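PDB 5NTD: leucyl aminopeptidase from Trypanosoma brucei brucei, which probably cleaves amino acids, leucine among them, from the N-termini of peptides as a manganese-bound hexameric M17 metallopeptidase inhibited by bestatin. Local coordinates for residues N148-I153 with P192-K197; V242-D247 with A266-T271; S435-F440 with F509-L514. All coordinates share one frame; numbering follows the deposited sequence.

Contact 1 (N148-I153 with P192-K197); sequences NAVLPI and PAIPPK
Val150, in the first turn of helix 150-158, meets Pro192 and Ile194, so the contact joins the start of helix 150-158, in the macro-like N-terminal domain, to the loop leading into helix 196-214. The direct contacts are all apolar. Val150 splits its two methyls between two partners: CG1 lies on the proline ring, 3.7 Å from Pro192 CB, and CG2 reaches Ile194 CD1 at 3.8 Å. A beta-branched residue suits the place because two branches on one carbon can address two neighbours at once. Ile194 in turn spreads its long branch across both helix residues. Its CG1 is anti to the carbonyl carbon (chi1 -65°) and the chain runs on extended, which carries CD1 past Val150 to Leu151 CD1, 3.9 Å away. Leu199 of helix 196-214 touches Val150, Pro192 and Ile194 alike and so backs the cluster.

Among the polar groups, Ile153 N bonds to Ala149 O, the N-cap residue, in the first turn of helix 150-158. Pro196 opens helix 196-214, a place where proline's missing N-H costs no helix bond. The polar link across the two segments is a water, which accepts from Ala193 N at 2.9 Å and donates a weak bond to Asn148 O at 3.3 Å.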
ATOM      1  N   ASN G 148     -36.282  36.251  -3.039  1.00 39.04           N
ATOM      2  CA  ASN G 148     -35.830  37.559  -2.475  1.00 37.54           C
ATOM      3  C   ASN G 148     -34.744  37.376  -1.413  1.00 38.37           C
ATOM      4  O   ASN G 148     -34.470  38.283  -0.653  1.00 37.41           O
ATOM      5  CB  ASN G 148     -37.003  38.356  -1.902  1.00 38.85           C
ATOM      6  CG  ASN G 148     -37.861  38.983  -2.991  1.00 42.02           C
ATOM      7  OD1 ASN G 148     -37.411  39.875  -3.728  1.00 42.01           O
ATOM      8  ND2 ASN G 148     -39.083  38.479  -3.138  1.00 42.32           N
ATOM      9  N   ALA G 149     -34.148  36.184  -1.353  1.00 36.79           N
ATOM     10  CA  ALA G 149     -33.094  35.893  -0.364  1.00 35.72           C
ATOM     11  C   ALA G 149     -31.803  36.448  -0.932  1.00 36.12           C
ATOM     12  O   ALA G 149     -30.950  35.729  -1.442  1.00 35.80           O
ATOM     13  CB  ALA G 149     -33.000  34.417  -0.072  1.00 35.62           C
ATOM     14  N   VAL G 150     -31.667  37.754  -0.833  1.00 35.96           N
ATOM     15  CA  VAL G 150     -30.702  38.479  -1.685  1.00 38.25           C
ATOM     16  C   VAL G 150     -29.241  38.147  -1.428  1.00 37.27           C
ATOM     17  O   VAL G 150     -28.453  38.029  -2.346  1.00 37.70           O
ATOM     18  CB  VAL G 150     -30.908  40.005  -1.675  1.00 39.03           C
ATOM     19  CG1 VAL G 150     -32.303  40.340  -2.188  1.00 39.78           C
ATOM     20  CG2 VAL G 150     -30.689  40.602  -0.298  1.00 38.00           C
ATOM     21  N   LEU G 151     -28.881  37.993  -0.172  1.00 39.15           N
ATOM     22  CA  LEU G 151     -27.459  37.717   0.172  1.00 40.19           C
ATOM     23  C   LEU G 151     -27.001  36.326  -0.325  1.00 36.40           C
ATOM     24  O   LEU G 151     -26.004  36.235  -1.031  1.00 36.71           O
ATOM     25  CB  LEU G 151     -27.164  37.855   1.671  1.00 43.48           C
ATOM     26  CG  LEU G 151     -25.646  37.897   1.898  1.00 47.02           C
ATOM     27  CD1 LEU G 151     -25.216  39.299   2.257  1.00 49.92           C
ATOM     28  CD2 LEU G 151     -25.226  36.932   2.988  1.00 50.93           C
ATOM     29  N   PRO G 152     -27.707  35.257   0.058  1.00 33.24           N
ATOM     30  CA  PRO G 152     -27.280  33.955  -0.448  1.00 32.87           C
ATOM     31  C   PRO G 152     -27.327  33.846  -1.963  1.00 33.52           C
ATOM     32  O   PRO G 152     -26.455  33.201  -2.549  1.00 33.07           O
ATOM     33  CB  PRO G 152     -28.249  32.965   0.198  1.00 31.34           C
ATOM     34  CG  PRO G 152     -29.369  33.769   0.709  1.00 32.42           C
ATOM     35  CD  PRO G 152     -28.826  35.130   0.993  1.00 32.29           C
ATOM     36  N   ILE G 153     -28.301  34.488  -2.589  1.00 33.31           N
ATOM     37  CA  ILE G 153     -28.383  34.483  -4.071  1.00 33.17           C
ATOM     38  C   ILE G 153     -27.222  35.243  -4.668  1.00 31.95           C
ATOM     39  O   ILE G 153     -26.633  34.815  -5.648  1.00 33.75           O
ATOM     40  CB  ILE G 153     -29.722  34.968  -4.628  1.00 34.89           C
ATOM     41  CG1 ILE G 153     -30.654  33.773  -4.834  1.00 36.33           C
ATOM     42  CG2 ILE G 153     -29.542  35.546  -6.024  1.00 36.58           C
ATOM     43  CD1 ILE G 153     -31.537  33.502  -3.683  1.00 38.20           C
ATOM     44  N   PRO G 192     -33.914  45.020  -3.668  1.00 37.40           N
ATOM     45  CA  PRO G 192     -33.325  44.175  -2.670  1.00 37.78           C
ATOM     46  C   PRO G 192     -33.223  44.880  -1.321  1.00 38.52           C
ATOM     47  O   PRO G 192     -32.810  46.043  -1.247  1.00 36.90           O
ATOM     48  CB  PRO G 192     -31.926  43.872  -3.250  1.00 37.40           C
ATOM     49  CG  PRO G 192     -31.653  44.998  -4.167  1.00 38.00           C
ATOM     50  CD  PRO G 192     -32.981  45.329  -4.755  1.00 37.43           C
ATOM     51  N   ALA G 193     -33.479  44.120  -0.273  1.00 37.39           N
ATOM     52  CA  ALA G 193     -33.299  44.618   1.107  1.00 38.27           C
ATOM     53  C   ALA G 193     -31.889  45.141   1.387  1.00 40.10           C
ATOM     54  O   ALA G 193     -31.682  46.057   2.186  1.00 45.01           O
ATOM     55  CB  ALA G 193     -33.648  43.541   2.117  1.00 37.87           C
ATOM     56  N   ILE G 194     -30.909  44.545   0.750  1.00 39.51           N
ATOM     57  CA  ILE G 194     -29.514  45.020   0.836  1.00 39.15           C
ATOM     58  C   ILE G 194     -29.257  45.765  -0.459  1.00 38.43           C
ATOM     59  O   ILE G 194     -29.534  45.234  -1.533  1.00 40.02           O
ATOM     60  CB  ILE G 194     -28.518  43.839   1.025  1.00 40.46           C
ATOM     61  CG1 ILE G 194     -28.762  43.170   2.374  1.00 41.03           C
ATOM     62  CG2 ILE G 194     -27.064  44.294   0.928  1.00 38.05           C
ATOM     63  CD1 ILE G 194     -28.256  41.752   2.448  1.00 43.53           C
ATOM     64  N   PRO G 195     -28.718  46.990  -0.384  1.00 37.76           N
ATOM     65  CA  PRO G 195     -28.508  47.751  -1.620  1.00 37.59           C
ATOM     66  C   PRO G 195     -27.649  47.017  -2.682  1.00 37.28           C
ATOM     67  O   PRO G 195     -26.696  46.346  -2.333  1.00 35.20           O
ATOM     68  CB  PRO G 195     -27.766  49.014  -1.138  1.00 36.46           C
ATOM     69  CG  PRO G 195     -28.098  49.115   0.301  1.00 36.26           C
ATOM     70  CD  PRO G 195     -28.227  47.718   0.793  1.00 36.34           C
ATOM     71  N   PRO G 196     -27.967  47.194  -3.977  1.00 36.50           N
ATOM     72  CA  PRO G 196     -27.162  46.613  -5.061  1.00 36.49           C
ATOM     73  C   PRO G 196     -25.651  46.793  -4.957  1.00 36.31           C
ATOM     74  O   PRO G 196     -24.917  45.835  -5.181  1.00 37.61           O
ATOM     75  CB  PRO G 196     -27.698  47.326  -6.323  1.00 36.21           C
ATOM     76  CG  PRO G 196     -29.107  47.665  -5.977  1.00 36.20           C
ATOM     77  CD  PRO G 196     -29.107  47.967  -4.497  1.00 35.68           C
ATOM     78  N   LYS G 197     -25.180  47.991  -4.651  1.00 35.25           N
ATOM     79  CA  LYS G 197     -23.699  48.231  -4.555  1.00 35.14           C
ATOM     80  C   LYS G 197     -23.088  47.404  -3.390  1.00 35.46           C
ATOM     81  O   LYS G 197     -21.942  46.960  -3.455  1.00 36.79           O
ATOM     82  CB  LYS G 197     -23.345  49.725  -4.438  1.00 34.79           C
TER
HETATM   83  O   HOH W   1     -34.891  41.576  -0.274  1.00 45.97           O

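Contact 2 (V242-D247 with A266-T271); sequences VICGDD and APRLVT
Val242-Cys244 and Arg268-Val270 run antiparallel, their short axes 4.7 Å apart and with their N-to-C directions 177° apart, Ile243 and Leu269 forming the hydrogen-bonded pair flanked by two non-hydrogen-bonded pairs, Val242 with Val270 and Cys244 with Arg268. Ile243 N gives to Leu269 O and Leu269 N to Ile243 O, each at 2.9 Å. A third bond extends the ladder past the strand end: Gly245 N meets Pro267 O at 2.8 Å, almost straight on to the carbonyl. Gly245 takes a positive phi of 55°, easy for glycine, as the chain turns into helix 246-250. Its CA packs 3.7 Å from Ala266 CB, on the side where a side chain would be tight against that methyl.

On the face bearing Val242, Cys244, Arg268 and Val270, the cysteine sulfur is the notable feature. Cys244 SG sits over the centre of the Arg268 guanidinium, 3.6 Å above its plane. The arginine chain bends at chi2 (138°), folding the group back toward the loop that precedes its strand, where Arg268 NH1 donates to Ala266 O at 2.9 Å; that bond is bent, and it helps fix the guanidinium beneath the sulfur. Thr222 OG1 also bonds to Ala266 O, and Thr226 of the same helix 222-236 packs on Arg268. Val242 CG1 rests 4.1 Å from Arg268 CG, so the aliphatic part of the arginine extends the valine surface.

The other face carries Ile243 and Leu269, buried against His384 of helix 374-387 and Tyr253. Strand 268-274 also pairs with strand 334-344, whereas strand 239-244, joined to it through helices 246-250 and 254-260, has no other partner strand within this chain and forms an antiparallel margin of the mixed sheet in the M17 catalytic alpha/beta domain.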
ATOM      1  N   VAL G 242       3.608  43.335   8.523  1.00 33.41           N
ATOM      2  CA  VAL G 242       4.209  42.156   7.948  1.00 33.08           C
ATOM      3  C   VAL G 242       5.419  41.735   8.751  1.00 33.88           C
ATOM      4  O   VAL G 242       6.378  42.487   8.882  1.00 35.98           O
ATOM      5  CB  VAL G 242       4.680  42.392   6.504  1.00 33.31           C
ATOM      6  CG1 VAL G 242       5.340  41.142   5.933  1.00 34.18           C
ATOM      7  CG2 VAL G 242       3.514  42.792   5.618  1.00 32.44           C
ATOM      8  N   ILE G 243       5.400  40.508   9.243  1.00 33.13           N
ATOM      9  CA  ILE G 243       6.589  39.911   9.838  1.00 32.10           C
ATOM     10  C   ILE G 243       7.074  38.845   8.876  1.00 33.45           C
ATOM     11  O   ILE G 243       6.392  37.847   8.634  1.00 34.32           O
ATOM     12  CB  ILE G 243       6.323  39.324  11.215  1.00 31.66           C
ATOM     13  CG1 ILE G 243       5.531  40.331  12.038  1.00 31.05           C
ATOM     14  CG2 ILE G 243       7.636  38.989  11.901  1.00 32.01           C
ATOM     15  CD1 ILE G 243       5.127  39.815  13.389  1.00 31.28           C
ATOM     16  N   CYS G 244       8.273  39.034   8.362  1.00 33.75           N
ATOM     17  CA  CYS G 244       8.765  38.271   7.194  1.00 35.88           C
ATOM     18  C   CYS G 244      10.003  37.423   7.452  1.00 35.63           C
ATOM     19  O   CYS G 244      10.947  37.855   8.104  1.00 36.48           O
ATOM     20  CB  CYS G 244       9.081  39.201   6.034  1.00 36.18           C
ATOM     21  SG  CYS G 244       9.585  38.313   4.531  1.00 39.93           S
ATOM     22  N   GLY G 245       9.941  36.181   6.978  1.00 35.15           N
ATOM     23  CA  GLY G 245      11.112  35.298   6.908  1.00 33.86           C
ATOM     24  C   GLY G 245      11.842  35.089   8.201  1.00 32.56           C
ATOM     25  O   GLY G 245      11.262  34.738   9.222  1.00 35.34           O
ATOM     26  N   ASP G 246      13.132  35.347   8.180  1.00 32.16           N
ATOM     27  CA  ASP G 246      13.964  35.125   9.389  1.00 33.23           C
ATOM     28  C   ASP G 246      13.562  35.981  10.587  1.00 33.31           C
ATOM     29  O   ASP G 246      13.788  35.605  11.733  1.00 36.33           O
ATOM     30  CB  ASP G 246      15.438  35.294   9.058  1.00 35.23           C
ATOM     31  CG  ASP G 246      15.966  34.175   8.147  1.00 38.93           C
ATOM     32  OD1 ASP G 246      15.201  33.267   7.718  1.00 40.56           O
ATOM     33  OD2 ASP G 246      17.184  34.174   7.860  1.00 42.13           O
ATOM     34  N   ASP G 247      12.905  37.112  10.344  1.00 34.72           N
ATOM     35  CA  ASP G 247      12.389  37.948  11.461  1.00 34.26           C
ATOM     36  C   ASP G 247      11.367  37.216  12.290  1.00 34.29           C
ATOM     37  O   ASP G 247      11.198  37.499  13.485  1.00 31.90           O
ATOM     38  CB  ASP G 247      11.783  39.252  10.980  1.00 36.65           C
ATOM     39  CG  ASP G 247      12.813  40.163  10.340  1.00 39.33           C
ATOM     40  OD1 ASP G 247      14.003  40.134  10.761  1.00 39.27           O
ATOM     41  OD2 ASP G 247      12.423  40.952   9.446  1.00 42.93           O
ATOM     42  N   ALA G 266       9.784  33.238   1.326  1.00 29.32           N
ATOM     43  CA  ALA G 266       9.780  33.231   2.806  1.00 28.32           C
ATOM     44  C   ALA G 266       8.371  33.258   3.388  1.00 27.41           C
ATOM     45  O   ALA G 266       7.451  33.793   2.778  1.00 25.10           O
ATOM     46  CB  ALA G 266      10.573  34.411   3.324  1.00 28.93           C
ATOM     47  N   PRO G 267       8.201  32.711   4.594  1.00 27.92           N
ATOM     48  CA  PRO G 267       6.901  32.799   5.222  1.00 29.16           C
ATOM     49  C   PRO G 267       6.672  34.203   5.731  1.00 32.08           C
ATOM     50  O   PRO G 267       7.631  34.928   5.994  1.00 32.50           O
ATOM     51  CB  PRO G 267       7.009  31.845   6.401  1.00 28.96           C
ATOM     52  CG  PRO G 267       8.453  31.819   6.716  1.00 28.76           C
ATOM     53  CD  PRO G 267       9.161  31.966   5.417  1.00 28.23           C
ATOM     54  N   ARG G 268       5.407  34.552   5.881  1.00 32.15           N
ATOM     55  CA  ARG G 268       5.009  35.854   6.414  1.00 32.20           C
ATOM     56  C   ARG G 268       3.825  35.720   7.322  1.00 29.57           C
ATOM     57  O   ARG G 268       2.877  35.024   7.004  1.00 29.00           O
ATOM     58  CB  ARG G 268       4.666  36.819   5.262  1.00 33.28           C
ATOM     59  CG  ARG G 268       5.898  37.335   4.531  1.00 34.08           C
ATOM     60  CD  ARG G 268       5.651  37.339   3.052  1.00 33.13           C
ATOM     61  NE  ARG G 268       6.623  38.111   2.287  1.00 34.11           N
ATOM     62  CZ  ARG G 268       7.583  37.603   1.526  1.00 33.81           C
ATOM     63  NH1 ARG G 268       7.764  36.306   1.404  1.00 35.48           N
ATOM     64  NH2 ARG G 268       8.334  38.425   0.819  1.00 35.02           N
ATOM     65  N   LEU G 269       3.889  36.444   8.415  1.00 28.26           N
ATOM     66  CA  LEU G 269       2.727  36.710   9.249  1.00 27.96           C
ATOM     67  C   LEU G 269       2.253  38.130   8.922  1.00 28.55           C
ATOM     68  O   LEU G 269       2.885  39.120   9.265  1.00 28.95           O
ATOM     69  CB  LEU G 269       3.069  36.582  10.707  1.00 27.70           C
ATOM     70  CG  LEU G 269       1.901  36.326  11.648  1.00 28.74           C
ATOM     71  CD1 LEU G 269       1.245  34.978  11.422  1.00 28.23           C
ATOM     72  CD2 LEU G 269       2.398  36.419  13.080  1.00 28.74           C
ATOM     73  N   VAL G 270       1.117  38.199   8.253  1.00 28.25           N
ATOM     74  CA  VAL G 270       0.559  39.441   7.761  1.00 28.49           C
ATOM     75  C   VAL G 270      -0.706  39.810   8.541  1.00 30.33           C
ATOM     76  O   VAL G 270      -1.705  39.096   8.481  1.00 30.31           O
ATOM     77  CB  VAL G 270       0.217  39.350   6.291  1.00 27.63           C
ATOM     78  CG1 VAL G 270      -0.363  40.657   5.778  1.00 27.93           C
ATOM     79  CG2 VAL G 270       1.440  38.994   5.482  1.00 27.27           C
ATOM     80  N   THR G 271      -0.663  40.929   9.251  1.00 29.77           N
ATOM     81  CA  THR G 271      -1.811  41.367  10.020  1.00 30.97           C
ATOM     82  C   THR G 271      -2.372  42.674   9.473  1.00 32.68           C
ATOM     83  O   THR G 271      -1.661  43.658   9.301  1.00 33.53           O
ATOM     84  CB  THR G 271      -1.498  41.500  11.518  1.00 31.59           C
ATOM     85  OG1 THR G 271      -1.101  40.219  12.056  1.00 31.02           O
ATOM     86  CG2 THR G 271      -2.717  41.966  12.288  1.00 32.27           C
TER

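Contact 3 (S435-F440 with F509-L514)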
ATOM      1  N   SER G 435     -26.390  32.934   4.952  1.00 31.45           N
ATOM      2  CA  SER G 435     -25.470  33.228   3.832  1.00 28.67           C
ATOM      3  C   SER G 435     -25.457  32.163   2.754  1.00 27.29           C
ATOM      4  O   SER G 435     -25.027  32.407   1.637  1.00 27.06           O
ATOM      5  CB  SER G 435     -24.052  33.402   4.331  1.00 29.70           C
ATOM      6  OG  SER G 435     -23.517  32.160   4.821  1.00 28.56           O
ATOM      7  N   GLY G 436     -25.872  30.966   3.110  1.00 25.80           N
ATOM      8  CA  GLY G 436     -25.719  29.788   2.220  1.00 24.60           C
ATOM      9  C   GLY G 436     -24.396  29.030   2.395  1.00 23.78           C
ATOM     10  O   GLY G 436     -24.238  27.915   1.912  1.00 23.20           O
ATOM     11  N   GLU G 437     -23.440  29.669   3.063  1.00 23.47           N
ATOM     12  CA  GLU G 437     -22.084  29.102   3.297  1.00 22.69           C
ATOM     13  C   GLU G 437     -22.118  28.298   4.584  1.00 22.63           C
ATOM     14  O   GLU G 437     -21.683  28.726   5.658  1.00 23.35           O
ATOM     15  CB  GLU G 437     -21.031  30.190   3.244  1.00 22.90           C
ATOM     16  CG  GLU G 437     -20.978  30.771   1.829  1.00 23.22           C
ATOM     17  CD  GLU G 437     -19.953  31.848   1.583  1.00 22.95           C
ATOM     18  OE1 GLU G 437     -19.247  32.229   2.521  1.00 23.41           O
ATOM     19  OE2 GLU G 437     -19.862  32.307   0.410  1.00 24.16           O
ATOM     20  N   THR G 438     -22.749  27.140   4.463  1.00 22.47           N
ATOM     21  CA  THR G 438     -23.240  26.372   5.618  1.00 22.83           C
ATOM     22  C   THR G 438     -22.115  25.724   6.432  1.00 23.02           C
ATOM     23  O   THR G 438     -21.085  25.406   5.904  1.00 23.71           O
ATOM     24  CB  THR G 438     -24.216  25.266   5.204  1.00 22.86           C
ATOM     25  OG1 THR G 438     -23.673  24.563   4.094  1.00 22.91           O
ATOM     26  CG2 THR G 438     -25.546  25.853   4.804  1.00 22.79           C
ATOM     27  N   CYS G 439     -22.367  25.594   7.723  1.00 23.45           N
ATOM     28  CA  CYS G 439     -21.493  24.974   8.691  1.00 24.05           C
ATOM     29  C   CYS G 439     -22.216  23.898   9.490  1.00 24.40           C
ATOM     30  O   CYS G 439     -23.436  23.805   9.479  1.00 24.33           O
ATOM     31  CB  CYS G 439     -20.889  26.014   9.670  1.00 24.17           C
ATOM     32  SG  CYS G 439     -20.003  27.334   8.840  1.00 25.75           S
ATOM     33  N   PHE G 440     -21.430  23.126  10.229  1.00 24.55           N
ATOM     34  CA  PHE G 440     -21.977  22.149  11.186  1.00 23.90           C
ATOM     35  C   PHE G 440     -20.976  21.910  12.301  1.00 24.59           C
ATOM     36  O   PHE G 440     -19.771  21.903  12.062  1.00 24.08           O
ATOM     37  CB  PHE G 440     -22.327  20.845  10.476  1.00 23.87           C
ATOM     38  CG  PHE G 440     -23.178  19.948  11.308  1.00 23.86           C
ATOM     39  CD1 PHE G 440     -24.557  20.223  11.456  1.00 23.68           C
ATOM     40  CD2 PHE G 440     -22.620  18.932  12.046  1.00 22.79           C
ATOM     41  CE1 PHE G 440     -25.349  19.434  12.268  1.00 23.74           C
ATOM     42  CE2 PHE G 440     -23.403  18.156  12.878  1.00 23.32           C
ATOM     43  CZ  PHE G 440     -24.767  18.389  12.985  1.00 23.47           C
ATOM     44  N   PHE G 509     -15.994  30.139  -0.856  1.00 26.95           N
ATOM     45  CA  PHE G 509     -16.650  29.934   0.454  1.00 26.97           C
ATOM     46  C   PHE G 509     -15.864  30.621   1.554  1.00 27.29           C
ATOM     47  O   PHE G 509     -14.648  30.498   1.636  1.00 28.20           O
ATOM     48  CB  PHE G 509     -16.741  28.429   0.748  1.00 26.94           C
ATOM     49  CG  PHE G 509     -17.421  28.062   2.042  1.00 26.81           C
ATOM     50  CD1 PHE G 509     -16.764  28.193   3.266  1.00 26.81           C
ATOM     51  CD2 PHE G 509     -18.664  27.465   2.026  1.00 26.61           C
ATOM     52  CE1 PHE G 509     -17.367  27.786   4.443  1.00 26.10           C
ATOM     53  CE2 PHE G 509     -19.275  27.067   3.196  1.00 26.13           C
ATOM     54  CZ  PHE G 509     -18.631  27.222   4.400  1.00 26.16           C
ATOM     55  N   GLY G 510     -16.584  31.307   2.415  1.00 27.40           N
ATOM     56  CA  GLY G 510     -16.021  31.871   3.651  1.00 27.26           C
ATOM     57  C   GLY G 510     -16.320  33.342   3.872  1.00 26.55           C
ATOM     58  O   GLY G 510     -16.787  33.732   4.957  1.00 29.03           O
ATOM     59  N   PRO G 511     -16.031  34.188   2.884  1.00 24.80           N
ATOM     60  CA  PRO G 511     -16.235  35.627   3.090  1.00 24.44           C
ATOM     61  C   PRO G 511     -17.664  36.053   3.392  1.00 24.04           C
ATOM     62  O   PRO G 511     -17.899  36.792   4.327  1.00 24.66           O
ATOM     63  CB  PRO G 511     -15.763  36.233   1.777  1.00 24.29           C
ATOM     64  CG  PRO G 511     -14.727  35.273   1.310  1.00 24.24           C
ATOM     65  CD  PRO G 511     -15.260  33.925   1.673  1.00 24.30           C
ATOM     66  N   ALA G 512     -18.614  35.547   2.636  1.00 24.89           N
ATOM     67  CA  ALA G 512     -20.032  35.870   2.856  1.00 25.03           C
ATOM     68  C   ALA G 512     -20.514  35.372   4.222  1.00 25.91           C
ATOM     69  O   ALA G 512     -21.316  36.013   4.891  1.00 25.34           O
ATOM     70  CB  ALA G 512     -20.908  35.300   1.762  1.00 25.81           C
ATOM     71  N   LEU G 513     -20.035  34.202   4.614  1.00 26.37           N
ATOM     72  CA  LEU G 513     -20.299  33.649   5.966  1.00 27.14           C
ATOM     73  C   LEU G 513     -19.906  34.682   7.036  1.00 26.90           C
ATOM     74  O   LEU G 513     -20.689  35.006   7.915  1.00 28.14           O
ATOM     75  CB  LEU G 513     -19.515  32.359   6.207  1.00 27.12           C
ATOM     76  CG  LEU G 513     -19.566  31.727   7.604  1.00 28.04           C
ATOM     77  CD1 LEU G 513     -20.982  31.344   7.967  1.00 28.83           C
ATOM     78  CD2 LEU G 513     -18.667  30.509   7.616  1.00 27.57           C
ATOM     79  N   LEU G 514     -18.690  35.183   6.922  1.00 26.04           N
ATOM     80  CA  LEU G 514     -18.190  36.187   7.852  1.00 26.49           C
ATOM     81  C   LEU G 514     -19.035  37.492   7.804  1.00 26.78           C
ATOM     82  O   LEU G 514     -19.363  38.065   8.830  1.00 27.77           O
ATOM     83  CB  LEU G 514     -16.742  36.537   7.564  1.00 26.63           C
ATOM     84  CG  LEU G 514     -15.707  35.464   7.861  1.00 27.31           C
ATOM     85  CD1 LEU G 514     -14.327  35.905   7.403  1.00 27.40           C
ATOM     86  CD2 LEU G 514     -15.682  35.146   9.356  1.00 27.44           C
TER
HETATM   87  O   HOH W   2     -18.484  34.156  -0.259  1.00 28.77           O
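A single carboxylate oxygen, Glu437 OE1, takes backbone N-H groups from both faces of its plane at the start of helix 511-519. Gly510 N donates at 2.8 Å and Leu513 N at 3.0 Å, each well out of the carboxylate plane, so a glutamate from the turn between helix 422-435 and strand 439-441 of the catalytic domain holds N-H groups at the helix start. Gly510 has a phi of 129°, readily reached without a side chain. Glu437 CG is anti to the carbonyl carbon (chi1 -65°) and the chain beyond is extended, long enough to reach the helix. Its CB passes over one face of the apolar Phe509 ring, 3.6 Å above the plane and offset toward the rim, a CH-pi contact; Thr438 O lies at the ring's edge, 3.4 Å from Phe509 CZ. Leu513 adds another apolar surface, its CD2 3.7 Å from Cys439 SG. An ST turn, Glu437 N to Ser435 OG (itself also bonded to Ala431 O), shapes the chain leaving helix 422-435.

Glu437 OE2 forms a salt bridge with Arg159. With that cation and the positive end of a helix dipole nearby, the buried acid is probably stabilised in its charged form.

Contact 3 is the core one: every touching residue is buried, and its centre is about 8 Å from the centre of the chain. There a buried acid is satisfied by N-H groups at a helix start and by a salt bridge with Arg159. Contacts 1 and 2 are partly buried, their centres about 19 and 23 Å from the chain's centre, on opposite sides of it. Contact 1 relies on apolar branches and one water, contact 2 on a backbone ladder and a cysteine sulfur over a guanidinium. Contacts 1 and 3 touch, Pro152 CB lying 3.6 Å from Ser435 O, and helix 511-519 also reaches Leu151 and Ile194. Contacts 2 and 3 do not touch but both reach the catalytic sheet.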